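Local coordinates for alpha,alpha-trehalose-phosphate synthase (UDP-forming) (Burkholderia xenovorans, PDB 5V0T), which belongs to glycosyltransferase family 20, whose members have the GT-B fold, and here holds uridine-5'-diphosphate and 6-O-phosphono-alpha-D-glucopyranose, at residues F291-L294 with L295-T299; N460-R463 with D464-G467; Q84-G88 with F89-T93; D376-L380 with V381-Y385; R438-R441 with H442-M445. One frame throughout, in Å; residues are numbered along the deposited sequence.

Interaction 1: F291-L294 with L295-T299; sequences FERL and LEHST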
# COMPACT_ATOMS: atom_id res chain seq x y z
N PHE A 291 -21.06 -3.74 -8.24
CA PHE A 291 -21.92 -4.65 -7.49
C PHE A 291 -23.39 -4.31 -7.73
O PHE A 291 -24.22 -5.21 -7.88
CB PHE A 291 -21.59 -4.61 -5.99
CG PHE A 291 -22.46 -5.54 -5.14
CD1 PHE A 291 -22.42 -6.91 -5.32
CD2 PHE A 291 -23.34 -5.02 -4.19
CE1 PHE A 291 -23.22 -7.76 -4.55
CE2 PHE A 291 -24.14 -5.87 -3.40
CZ PHE A 291 -24.07 -7.25 -3.58
N GLU A 292 -23.73 -3.02 -7.76
CA GLU A 292 -25.09 -2.63 -8.11
C GLU A 292 -25.46 -3.10 -9.52
O GLU A 292 -26.58 -3.59 -9.75
CB GLU A 292 -25.24 -1.11 -7.99
CG GLU A 292 -26.56 -0.55 -8.51
CD GLU A 292 -26.58 0.97 -8.40
OE1 GLU A 292 -27.61 1.55 -7.97
OE2 GLU A 292 -25.53 1.58 -8.70
N ARG A 293 -24.54 -2.93 -10.48
CA ARG A 293 -24.80 -3.40 -11.85
C ARG A 293 -24.98 -4.92 -11.89
O ARG A 293 -25.80 -5.44 -12.65
CB ARG A 293 -23.65 -2.95 -12.77
CG ARG A 293 -23.80 -3.31 -14.25
CD ARG A 293 -24.90 -2.51 -14.95
NE ARG A 293 -24.81 -1.07 -14.69
CZ ARG A 293 -24.04 -0.21 -15.35
NH1 ARG A 293 -23.25 -0.62 -16.35
NH2 ARG A 293 -24.05 1.06 -15.01
N LEU A 294 -24.21 -5.65 -11.07
CA LEU A 294 -24.43 -7.10 -10.96
C LEU A 294 -25.88 -7.40 -10.56
O LEU A 294 -26.55 -8.24 -11.19
CB LEU A 294 -23.46 -7.70 -9.94
CG LEU A 294 -23.68 -9.18 -9.60
CD1 LEU A 294 -23.36 -10.06 -10.82
CD2 LEU A 294 -22.88 -9.62 -8.37
N LEU A 295 -26.38 -6.72 -9.53
CA LEU A 295 -27.74 -6.96 -9.06
C LEU A 295 -28.77 -6.53 -10.10
O LEU A 295 -29.82 -7.19 -10.23
CB LEU A 295 -27.95 -6.24 -7.73
CG LEU A 295 -27.04 -6.68 -6.57
CD1 LEU A 295 -27.35 -5.93 -5.27
CD2 LEU A 295 -27.12 -8.21 -6.35
N GLU A 296 -28.52 -5.44 -10.83
CA GLU A 296 -29.46 -4.99 -11.86
C GLU A 296 -29.68 -6.05 -12.93
O GLU A 296 -30.81 -6.27 -13.38
CB GLU A 296 -28.96 -3.70 -12.52
CG GLU A 296 -29.02 -2.45 -11.64
CD GLU A 296 -28.37 -1.25 -12.30
OE1 GLU A 296 -27.71 -1.44 -13.36
OE2 GLU A 296 -28.52 -0.13 -11.79
N HIS A 297 -28.60 -6.71 -13.35
CA HIS A 297 -28.65 -7.61 -14.50
C HIS A 297 -28.85 -9.07 -14.13
O HIS A 297 -29.22 -9.86 -15.00
CB HIS A 297 -27.35 -7.49 -15.32
CG HIS A 297 -27.19 -6.16 -16.01
ND1 HIS A 297 -28.22 -5.25 -16.10
CD2 HIS A 297 -26.13 -5.61 -16.64
CE1 HIS A 297 -27.80 -4.18 -16.75
NE2 HIS A 297 -26.54 -4.37 -17.09
N SER A 298 -28.62 -9.46 -12.88
CA SER A 298 -28.73 -10.86 -12.50
C SER A 298 -29.75 -10.96 -11.37
O SER A 298 -29.39 -10.79 -10.20
CB SER A 298 -27.38 -11.42 -12.11
OG SER A 298 -27.52 -12.76 -11.66
N THR A 299 -31.01 -11.22 -11.71
CA THR A 299 -32.01 -11.35 -10.65
C THR A 299 -31.71 -12.57 -9.78
O THR A 299 -32.01 -12.54 -8.58
CB THR A 299 -33.42 -11.43 -11.24
OG1 THR A 299 -33.59 -12.65 -11.98
CG2 THR A 299 -33.68 -10.23 -12.14
O HOH W 1 -26.43 1.25 -12.80
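Phe-291 and Leu-295 pack against each other one turn apart near the end of helix 284-297, the helix of a beta-alpha-beta unit between strands 270-275 and 305-310. This is the tight side of the contact. Leu-295 lays CG over one face of the phenylalanine ring, offset toward its rim, and CD1 reaches CE2 of Phe-291 at 3.7 Å. With its CG anti to the backbone N (chi1 180°), Phe-291 sends its ring alongside the next turn, where it also meets Phe-307 edge-to-face. Bulky apolar residues suit this side, which also touches Pro-346 and Trp-344, while the buried Leu-294 packs against helix 420-432.

The other side is polar and looser. Arg-293, bent at chi2 and chi3, curls round so that NE meets Glu-296 OE1 at 3.2 Å. The guanidinium and carboxylate are almost coplanar, 8° apart, and form a salt bridge whose hydrogen bond is weak, because the N-H points poorly. A water also bridges the pair, accepting from Arg-293 NH2 and donating to Glu-296 OE2 at 2.7 Å. Stronger partners lie beyond: Asp-421 takes Arg-293 NH1, and Arg-338 takes Glu-296 OE2. Arg-338, with Arg-334, also pairs with Glu-292, which probably offsets the closeness of the two glutamates. The exposed His-297 runs beside the arginine, one ring face over Arg-293 O and NE2 3.3 Å from Arg-293 CD. Ser-298 is the first residue to leave helical geometry, and its backbone N still donates to Leu-294 O at 2.9 Å.

Interaction 2: N460-R463 with D464-G467; sequences NFMR and DLQG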
# COMPACT_ATOMS: atom_id res chain seq x y z
N ASN A 460 16.77 -9.21 -1.44
CA ASN A 460 17.16 -8.72 -2.76
C ASN A 460 17.57 -7.25 -2.70
O ASN A 460 18.57 -6.86 -3.28
CB ASN A 460 16.02 -8.90 -3.76
CG ASN A 460 15.84 -10.32 -4.19
OD1 ASN A 460 16.74 -11.15 -4.05
ND2 ASN A 460 14.67 -10.62 -4.73
N PHE A 461 16.77 -6.43 -2.01
CA PHE A 461 17.08 -5.01 -1.93
C PHE A 461 18.38 -4.79 -1.17
O PHE A 461 19.24 -4.02 -1.60
CB PHE A 461 15.93 -4.24 -1.27
CG PHE A 461 16.10 -2.75 -1.30
CD1 PHE A 461 16.78 -2.10 -0.28
CD2 PHE A 461 15.61 -2.01 -2.36
CE1 PHE A 461 16.96 -0.72 -0.31
CE2 PHE A 461 15.77 -0.63 -2.41
CZ PHE A 461 16.44 0.02 -1.38
N MET A 462 18.53 -5.48 -0.04
CA MET A 462 19.72 -5.32 0.79
C MET A 462 20.97 -5.81 0.06
O MET A 462 22.05 -5.22 0.20
CB MET A 462 19.53 -6.05 2.12
CG MET A 462 18.47 -5.42 3.02
SD MET A 462 18.88 -3.69 3.43
CE MET A 462 20.20 -3.99 4.59
N ARG A 463 20.85 -6.89 -0.71
CA ARG A 463 21.98 -7.37 -1.49
C ARG A 463 22.44 -6.32 -2.49
O ARG A 463 23.64 -6.10 -2.66
CB ARG A 463 21.61 -8.67 -2.22
CG ARG A 463 22.68 -9.15 -3.19
CD ARG A 463 22.24 -10.38 -3.99
NE ARG A 463 21.60 -11.38 -3.14
CZ ARG A 463 20.31 -11.69 -3.19
NH1 ARG A 463 19.51 -11.07 -4.06
NH2 ARG A 463 19.81 -12.61 -2.37
N ASP A 464 21.49 -5.67 -3.16
CA ASP A 464 21.85 -4.65 -4.13
C ASP A 464 22.38 -3.39 -3.46
O ASP A 464 23.28 -2.73 -4.00
CB ASP A 464 20.64 -4.31 -5.01
CG ASP A 464 20.34 -5.40 -6.03
OD1 ASP A 464 21.25 -6.21 -6.29
OD2 ASP A 464 19.22 -5.44 -6.58
N LEU A 465 21.84 -3.05 -2.28
CA LEU A 465 22.27 -1.84 -1.59
C LEU A 465 23.70 -1.97 -1.08
O LEU A 465 24.48 -1.01 -1.16
CB LEU A 465 21.31 -1.53 -0.44
CG LEU A 465 21.60 -0.34 0.48
CD1 LEU A 465 21.88 0.92 -0.32
CD2 LEU A 465 20.42 -0.11 1.42
N GLN A 466 24.07 -3.14 -0.59
CA GLN A 466 25.42 -3.35 -0.09
C GLN A 466 26.42 -3.70 -1.19
O GLN A 466 27.62 -3.67 -0.93
CB GLN A 466 25.39 -4.44 0.99
CG GLN A 466 24.57 -4.02 2.19
CD GLN A 466 24.45 -5.08 3.27
OE1 GLN A 466 24.98 -4.92 4.36
NE2 GLN A 466 23.72 -6.16 2.97
N GLY A 467 25.95 -4.00 -2.40
CA GLY A 467 26.84 -4.32 -3.50
C GLY A 467 26.99 -3.18 -4.49
O GLY A 467 27.75 -2.23 -4.26
O HOH W 2 19.43 -9.02 -5.80
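Apolar packing comes first: Phe-461 reaches Leu-465 one turn on, ring atom CE1 lying 3.9 Å from CD2 of the leucine. The same methyl has Met-462 SD at 4.4 Å, so one leucine methyl touches the ring and lies near the thioether. Phe-461 is held from outside as well, stacked on Trp-137 and edge-to-face with Tyr-237, which explains a large flat residue here.

The backbone bonds are those of an ordinary alpha helix, with Leu-465 N donating to Phe-461 O at 2.9 Å. Near the end they slacken: Gly-467 N makes weak bonds to Arg-463 O and Asp-464 O. Gln-466 adds a weak side-chain bond, its NE2 donating to Met-462 O at 3.4 Å. CG of Gln-466 stands beside its own backbone N (chi1 -63°), folding the amide back over a carbonyl that Gln-466 N already uses.

On the outer face, polar groups pair. The bend at chi3 of Arg-463 brings NH1 to Asn-460 OD1 at 2.8 Å, with the oxygen in the guanidinium plane, and a water accepts from the same NH1 at 2.7 Å. Asp-464 turns instead to the protein, its OD2 bonded to Tyr-237 OH.

Arg-463 and Gln-466 are exposed, while Phe-461, Met-462 and Leu-465 press on strands 135-139 and 191-194. A final helix packed on the N-terminal domain in this way is characteristic of the GT-B fold.

Interaction 3: Q84-G88 with F89-T93; sequences QYYRG and FSNAT. With G6P (6-O-phosphono-alpha-D-glucopyranose), chain J.
Tyr-86 offers one ring face to Asn-91, whose ND2 stands 3.4 Å above the plane and displaced toward the rim, nearest CZ and CE1. The amide does not stack: its plane is turned 75° from the ring, and the nitrogen is the end that approaches. At the edge of the same ring lies phosphate oxygen O2P of 6-O-phosphono-alpha-D-glucopyranose, to which Tyr-86 OH donates at 2.6 Å. The rings of Tyr-82 and Trp-50 also meet Tyr-86. Asn-91 suits its place because its other end, OD1, is bonded to Tyr-141 OH, which probably helps fix how the amide is rotated over the tyrosine.

The helix itself widens here into pi-type turns. Phe-89 N reaches back five residues to Gln-84 O at 2.9 Å, and Asn-91 N likewise to Tyr-86 O at 3.0 Å. Tyr-85 O is gripped twice from opposite faces of its plane, by Ser-90 N and by Ser-90 OG, the latter at 2.7 Å. That second bond depends on OG lying beside the serine's own backbone N (chi1 -68°). Gly-88, lacking a side chain, fits where Gln-84 O closes in on the distorted backbone.

Helix 79-98 thereby turns Tyr-86 to the ligand while Phe-89 meets Phe-112 and Tyr-115 of helix 109-126, and Tyr-85 OH bonds Asn-17, just past strand 12-16.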
# COMPACT_ATOMS: atom_id res chain seq x y z
N GLN A 84 2.24 20.85 7.59
CA GLN A 84 2.93 21.21 6.35
C GLN A 84 3.52 19.99 5.66
O GLN A 84 3.41 19.84 4.44
CB GLN A 84 4.04 22.22 6.63
CG GLN A 84 3.54 23.57 7.10
CD GLN A 84 4.66 24.51 7.56
OE1 GLN A 84 5.85 24.22 7.42
NE2 GLN A 84 4.27 25.64 8.13
N TYR A 85 4.14 19.11 6.44
CA TYR A 85 4.90 17.99 5.88
C TYR A 85 4.00 16.80 5.57
O TYR A 85 4.12 16.19 4.49
CB TYR A 85 6.00 17.61 6.88
CG TYR A 85 6.40 16.16 6.97
CD1 TYR A 85 7.37 15.63 6.12
CD2 TYR A 85 5.86 15.33 7.96
CE1 TYR A 85 7.77 14.30 6.23
CE2 TYR A 85 6.26 13.99 8.08
CZ TYR A 85 7.22 13.50 7.21
OH TYR A 85 7.65 12.20 7.29
N TYR A 86 3.09 16.46 6.47
CA TYR A 86 2.30 15.25 6.33
C TYR A 86 0.94 15.52 5.69
O TYR A 86 0.65 15.01 4.60
CB TYR A 86 2.16 14.56 7.69
CG TYR A 86 1.23 13.37 7.74
CD1 TYR A 86 1.67 12.10 7.38
CD2 TYR A 86 -0.08 13.51 8.16
CE1 TYR A 86 0.81 10.99 7.43
CE2 TYR A 86 -0.95 12.42 8.22
CZ TYR A 86 -0.49 11.16 7.86
OH TYR A 86 -1.37 10.09 7.93
N ARG A 87 0.08 16.31 6.36
CA ARG A 87 -1.20 16.66 5.75
C ARG A 87 -1.01 17.50 4.49
O ARG A 87 -1.83 17.42 3.57
CB ARG A 87 -2.08 17.43 6.74
CG ARG A 87 -2.69 16.59 7.84
CD ARG A 87 -3.60 17.44 8.74
NE ARG A 87 -4.79 17.92 8.05
CZ ARG A 87 -5.03 19.19 7.78
NH1 ARG A 87 -4.16 20.12 8.17
NH2 ARG A 87 -6.14 19.54 7.14
N GLY A 88 0.05 18.30 4.44
CA GLY A 88 0.27 19.23 3.35
C GLY A 88 0.93 18.57 2.16
O GLY A 88 0.25 17.95 1.34
N PHE A 89 2.25 18.67 2.06
CA PHE A 89 2.90 18.24 0.83
C PHE A 89 2.77 16.73 0.62
O PHE A 89 2.48 16.30 -0.50
CB PHE A 89 4.37 18.65 0.82
CG PHE A 89 4.99 18.54 -0.54
CD1 PHE A 89 4.67 19.47 -1.54
CD2 PHE A 89 5.88 17.52 -0.83
CE1 PHE A 89 5.21 19.37 -2.81
CE2 PHE A 89 6.46 17.43 -2.08
CZ PHE A 89 6.12 18.35 -3.08
N SER A 90 2.97 15.92 1.66
CA SER A 90 2.92 14.47 1.46
C SER A 90 1.55 14.02 0.97
O SER A 90 1.43 13.36 -0.07
CB SER A 90 3.31 13.73 2.74
OG SER A 90 4.69 13.93 3.05
N ASN A 91 0.49 14.37 1.69
CA ASN A 91 -0.80 13.78 1.38
C ASN A 91 -1.74 14.67 0.58
O ASN A 91 -2.75 14.17 0.07
CB ASN A 91 -1.46 13.31 2.67
CG ASN A 91 -0.76 12.08 3.21
OD1 ASN A 91 -0.18 11.34 2.44
ND2 ASN A 91 -0.79 11.87 4.52
N ALA A 92 -1.45 15.97 0.44
CA ALA A 92 -2.27 16.81 -0.42
C ALA A 92 -1.62 17.06 -1.77
O ALA A 92 -2.31 17.47 -2.72
CB ALA A 92 -2.59 18.15 0.25
N THR A 93 -0.31 16.81 -1.90
CA THR A 93 0.37 16.95 -3.18
C THR A 93 0.83 15.60 -3.71
O THR A 93 0.38 15.18 -4.79
CB THR A 93 1.56 17.90 -3.06
OG1 THR A 93 1.09 19.19 -2.66
CG2 THR A 93 2.29 18.01 -4.40
C1 G6P J . 0.11 3.52 2.33
C2 G6P J . 1.41 4.29 2.28
C3 G6P J . 2.13 4.22 3.63
C4 G6P J . 1.18 4.70 4.73
C5 G6P J . -0.11 3.88 4.69
C6 G6P J . -1.06 4.31 5.81
O1 G6P J . 0.44 2.16 2.59
O2 G6P J . 2.24 3.78 1.22
O3 G6P J . 3.28 5.08 3.57
O4 G6P J . 1.80 4.51 6.03
O5 G6P J . -0.73 4.01 3.39
O6 G6P J . -1.31 5.72 5.73
P G6P J . -0.97 6.66 7.00
O1P G6P J . -2.02 6.35 8.04
O2P G6P J . -1.02 8.05 6.44
O3P G6P J . 0.41 6.24 7.44

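Interaction 4: D376-L380 with V381-Y385; sequences DGMNL and VAKEY. With UDP (uridine-5'-diphosphate), chain I.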
# COMPACT_ATOMS: atom_id res chain seq x y z
N ASP A 376 -2.58 1.58 -7.29
CA ASP A 376 -2.09 1.01 -6.04
C ASP A 376 -0.68 0.51 -6.28
O ASP A 376 -0.44 -0.20 -7.25
CB ASP A 376 -3.01 -0.13 -5.57
CG ASP A 376 -2.95 -0.36 -4.07
OD1 ASP A 376 -1.82 -0.36 -3.52
OD2 ASP A 376 -4.03 -0.56 -3.45
N GLY A 377 0.26 0.93 -5.42
CA GLY A 377 1.63 0.51 -5.60
C GLY A 377 1.80 -1.00 -5.61
O GLY A 377 2.62 -1.53 -6.36
N MET A 378 1.05 -1.70 -4.77
CA MET A 378 1.11 -3.15 -4.76
C MET A 378 -0.26 -3.74 -4.46
O MET A 378 -0.86 -4.39 -5.32
CB MET A 378 2.15 -3.65 -3.75
CG MET A 378 2.30 -5.19 -3.68
SD MET A 378 2.58 -5.99 -5.28
CE MET A 378 4.10 -5.21 -5.83
N ASN A 379 -0.74 -3.47 -3.24
CA ASN A 379 -1.97 -3.94 -2.61
C ASN A 379 -1.72 -5.28 -1.91
O ASN A 379 -1.79 -6.36 -2.51
CB ASN A 379 -3.16 -4.05 -3.59
CG ASN A 379 -4.48 -4.17 -2.85
OD1 ASN A 379 -4.75 -5.18 -2.22
ND2 ASN A 379 -5.30 -3.13 -2.92
N LEU A 380 -1.40 -5.20 -0.61
CA LEU A 380 -1.15 -6.41 0.16
C LEU A 380 -2.44 -7.19 0.40
O LEU A 380 -2.40 -8.42 0.52
CB LEU A 380 -0.49 -6.06 1.49
CG LEU A 380 0.94 -5.53 1.46
CD1 LEU A 380 1.46 -5.42 2.89
CD2 LEU A 380 1.85 -6.43 0.65
N VAL A 381 -3.59 -6.51 0.45
CA VAL A 381 -4.85 -7.20 0.70
C VAL A 381 -5.09 -8.25 -0.37
O VAL A 381 -5.56 -9.35 -0.07
CB VAL A 381 -6.01 -6.19 0.80
CG1 VAL A 381 -7.37 -6.86 0.45
CG2 VAL A 381 -6.04 -5.54 2.20
N ALA A 382 -4.76 -7.95 -1.62
CA ALA A 382 -4.91 -8.95 -2.68
C ALA A 382 -4.08 -10.20 -2.39
O ALA A 382 -4.55 -11.33 -2.57
CB ALA A 382 -4.52 -8.35 -4.04
N LYS A 383 -2.82 -10.00 -1.96
CA LYS A 383 -1.95 -11.14 -1.68
C LYS A 383 -2.41 -11.89 -0.43
O LYS A 383 -2.34 -13.13 -0.38
CB LYS A 383 -0.50 -10.68 -1.54
CG LYS A 383 0.04 -10.07 -2.84
CD LYS A 383 1.54 -9.82 -2.79
CE LYS A 383 2.06 -9.39 -4.16
NZ LYS A 383 3.55 -9.25 -4.14
N GLU A 384 -2.90 -11.15 0.57
CA GLU A 384 -3.44 -11.76 1.78
C GLU A 384 -4.72 -12.55 1.50
O GLU A 384 -4.92 -13.63 2.06
CB GLU A 384 -3.70 -10.68 2.83
CG GLU A 384 -2.40 -10.02 3.36
CD GLU A 384 -2.66 -8.76 4.19
OE1 GLU A 384 -1.68 -8.16 4.67
OE2 GLU A 384 -3.83 -8.37 4.37
N TYR A 385 -5.62 -12.00 0.66
CA TYR A 385 -6.84 -12.73 0.33
C TYR A 385 -6.51 -14.09 -0.29
O TYR A 385 -7.05 -15.12 0.12
CB TYR A 385 -7.74 -11.92 -0.62
CG TYR A 385 -8.90 -12.76 -1.11
CD1 TYR A 385 -10.04 -12.93 -0.33
CD2 TYR A 385 -8.82 -13.45 -2.33
CE1 TYR A 385 -11.09 -13.76 -0.75
CE2 TYR A 385 -9.86 -14.28 -2.75
CZ TYR A 385 -11.00 -14.42 -1.96
OH TYR A 385 -12.03 -15.23 -2.38
N1 UDP I . -5.35 -3.86 7.37
C2 UDP I . -5.51 -4.12 8.72
N3 UDP I . -6.71 -3.75 9.25
C4 UDP I . -7.76 -3.16 8.58
C5 UDP I . -7.53 -2.92 7.18
C6 UDP I . -6.36 -3.28 6.63
O2 UDP I . -4.64 -4.64 9.40
O4 UDP I . -8.79 -2.89 9.20
C1' UDP I . -4.08 -4.25 6.74
C2' UDP I . -4.24 -5.28 5.63
O2' UDP I . -4.27 -6.58 6.19
C3' UDP I . -2.98 -5.01 4.81
C4' UDP I . -2.81 -3.49 4.94
O4' UDP I . -3.52 -3.11 6.13
O3' UDP I . -1.82 -5.66 5.33
C5' UDP I . -3.30 -2.68 3.77
O5' UDP I . -2.26 -2.68 2.78
PA UDP I . -2.58 -2.48 1.24
O1A UDP I . -3.74 -3.36 0.81
O2A UDP I . -1.31 -2.68 0.51
O3A UDP I . -3.08 -0.99 1.11
PB UDP I . -2.68 0.39 1.76
O1B UDP I . -1.17 0.26 2.01
O2B UDP I . -2.92 1.40 0.61
O3B UDP I . -3.46 0.68 2.98
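Asn-379 turns its amide forward, CG anti to the backbone N (chi1 -164°), so that OD1 accepts from Ala-382 N at 2.8 Å. The donor lies in the carbonyl plane; Asn-379 is the N-cap of helix 380-388 and this is its capping bond. On the next turn Glu-384 has CG beside its own backbone N (chi1 -67°) and an otherwise extended chain, which carries the carboxylate up to the ribose of uridine-5'-diphosphate.

An asparagine suits the cap because its other end is also used: ND2 donates to Asp-376 OD2 at 2.9 Å, meeting that oxygen from above the carboxylate plane. Asp-376 in turn pairs with Lys-282, which itself binds the nucleotide. Beside the cap, two backbone N-H groups of the first turn point at the alpha phosphate. Leu-380 N reaches O2A at 2.8 Å in an almost straight bond of 175°, and Val-381 N reaches O1A at 3.2 Å. Met-378 SD lies 3.6 Å from Lys-383 NZ, whose polar partners are Ile-239 O and Glu-408.

Glu-384 spends one oxygen on each ribose hydroxyl: OE1 accepts from O3' and OE2 from O2', the latter at 2.6 Å. Arg-356 braces OE1. The helix start, with its partial positive charge, thus probably steadies the phosphate while the glutamate binds both ribose hydroxyls, a division of labour familiar in GT-B glycosyltransferases.

Interaction 5: R438-R441 with H442-M445; sequences RQAR and HRDM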
# COMPACT_ATOMS: atom_id res chain seq x y z
N ARG A 438 -10.97 -22.66 -9.90
CA ARG A 438 -10.60 -21.89 -8.72
C ARG A 438 -9.32 -22.44 -8.10
O ARG A 438 -8.45 -21.66 -7.68
CB ARG A 438 -11.74 -21.89 -7.68
CG ARG A 438 -12.97 -21.11 -8.11
CD ARG A 438 -14.04 -21.00 -7.01
NE ARG A 438 -14.93 -22.16 -6.93
CZ ARG A 438 -14.93 -23.03 -5.91
NH1 ARG A 438 -14.08 -22.88 -4.90
NH2 ARG A 438 -15.78 -24.04 -5.91
N GLN A 439 -9.19 -23.77 -8.04
CA GLN A 439 -8.01 -24.38 -7.43
C GLN A 439 -6.76 -24.16 -8.28
O GLN A 439 -5.69 -23.87 -7.73
CB GLN A 439 -8.23 -25.88 -7.22
CG GLN A 439 -9.27 -26.22 -6.17
CD GLN A 439 -9.50 -27.72 -6.03
OE1 GLN A 439 -9.70 -28.42 -7.03
NE2 GLN A 439 -9.45 -28.21 -4.81
N ALA A 440 -6.87 -24.33 -9.60
CA ALA A 440 -5.73 -24.08 -10.48
C ALA A 440 -5.22 -22.65 -10.34
O ALA A 440 -4.00 -22.43 -10.25
CB ALA A 440 -6.12 -24.38 -11.93
N ARG A 441 -6.12 -21.67 -10.29
CA ARG A 441 -5.69 -20.28 -10.15
C ARG A 441 -5.02 -20.05 -8.80
O ARG A 441 -3.97 -19.41 -8.71
CB ARG A 441 -6.87 -19.32 -10.33
CG ARG A 441 -7.45 -19.27 -11.74
CD ARG A 441 -8.82 -18.58 -11.75
NE ARG A 441 -9.32 -18.37 -13.10
CZ ARG A 441 -9.05 -17.29 -13.85
NH1 ARG A 441 -8.29 -16.32 -13.37
NH2 ARG A 441 -9.54 -17.19 -15.07
N HIS A 442 -5.64 -20.56 -7.73
CA HIS A 442 -5.06 -20.41 -6.40
C HIS A 442 -3.69 -21.06 -6.31
O HIS A 442 -2.76 -20.49 -5.73
CB HIS A 442 -6.01 -21.00 -5.36
CG HIS A 442 -5.49 -20.92 -3.96
ND1 HIS A 442 -5.05 -22.02 -3.27
CD2 HIS A 442 -5.34 -19.86 -3.13
CE1 HIS A 442 -4.65 -21.65 -2.06
NE2 HIS A 442 -4.82 -20.34 -1.95
N ARG A 443 -3.56 -22.26 -6.87
CA ARG A 443 -2.28 -22.97 -6.84
C ARG A 443 -1.19 -22.14 -7.50
O ARG A 443 -0.11 -21.94 -6.93
CB ARG A 443 -2.43 -24.33 -7.52
CG ARG A 443 -1.53 -25.41 -7.00
CD ARG A 443 -2.22 -26.77 -7.16
NE ARG A 443 -2.92 -26.88 -8.43
CZ ARG A 443 -4.12 -27.44 -8.58
NH1 ARG A 443 -4.76 -27.94 -7.52
NH2 ARG A 443 -4.68 -27.50 -9.78
N ASP A 444 -1.45 -21.65 -8.71
CA ASP A 444 -0.45 -20.84 -9.41
C ASP A 444 -0.07 -19.61 -8.60
O ASP A 444 1.11 -19.26 -8.51
CB ASP A 444 -0.96 -20.42 -10.79
CG ASP A 444 -1.29 -21.60 -11.68
OD1 ASP A 444 -0.75 -22.71 -11.44
OD2 ASP A 444 -2.08 -21.41 -12.63
N MET A 445 -1.05 -18.94 -8.00
CA MET A 445 -0.72 -17.72 -7.27
C MET A 445 0.08 -18.03 -6.01
O MET A 445 0.99 -17.27 -5.66
CB MET A 445 -1.98 -16.94 -6.95
CG MET A 445 -2.60 -16.33 -8.20
SD MET A 445 -3.95 -15.20 -7.85
CE MET A 445 -5.27 -16.32 -7.42
O HOH W 3 -5.92 -24.58 -4.52
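Arg-443 folds back over Gln-439 and Ala-440, one turn earlier in helix 435-451, a regular alpha helix of the C-terminal domain of this GT-B protein. Its bend at chi3 (41°) swings the guanidinium down on the helix, with Gln-439 O about 4.0 Å above the centre of one face. NH2 meanwhile reaches Ala-440 CA at 3.6 Å. The small alanine lets this exposed, flat cation lie close to the backbone.

Under the side chains runs the ladder of bonds from each N-H to the carbonyl four residues back, among them Asp-444 N to Ala-440 O at 3.1 Å. Asp-444 OD2 stands 3.2 Å from the same Ala-440 O; both are acceptors, so they make no bond. Met-445 curls its CE methyl back to 3.6 Å from Arg-441 O, a buried apolar end beside the carbonyl.

Farther out, long polar residues brace the helix and tie it to its surroundings. Arg-441 forms a salt bridge within the helix, NE to Glu-437, and reaches outward through NH1 to Gly-411 O. Arg-438 reaches Asn-393, Pro-394 O and Met-433 O, and Gln-439 NE2 reaches Pro-391 O. His-442 suits the buried side because both of its ring nitrogens find partners: NE2 is weakly bonded to Val-386 O, and ND1 lies 3.0 Å from the oxygen of a water that also donates weakly to Gln-439 O.

In the fold
Along the chain the contacts come in the order 3, 1, 4, 5, 2. Interactions 1, 4 and 5 belong to the C-terminal domain, built round the six-stranded parallel sheet: helix 284-297 joins two of its strands, and helix 380-388 follows strand 368-371. Interactions 4 and 5 are neighbours, their centres 17 Å apart. Interaction 3 lies in the N-terminal domain, and interaction 2, on the last helix, packs there too although interaction 5 lies on the helix just before it; their centres are 32 Å apart. Interactions 3 and 4 bring 6-O-phosphono-alpha-D-glucopyranose and uridine-5'-diphosphate contacts from the two domains, centres 24 Å apart, across the cleft expected of a GT-B protein.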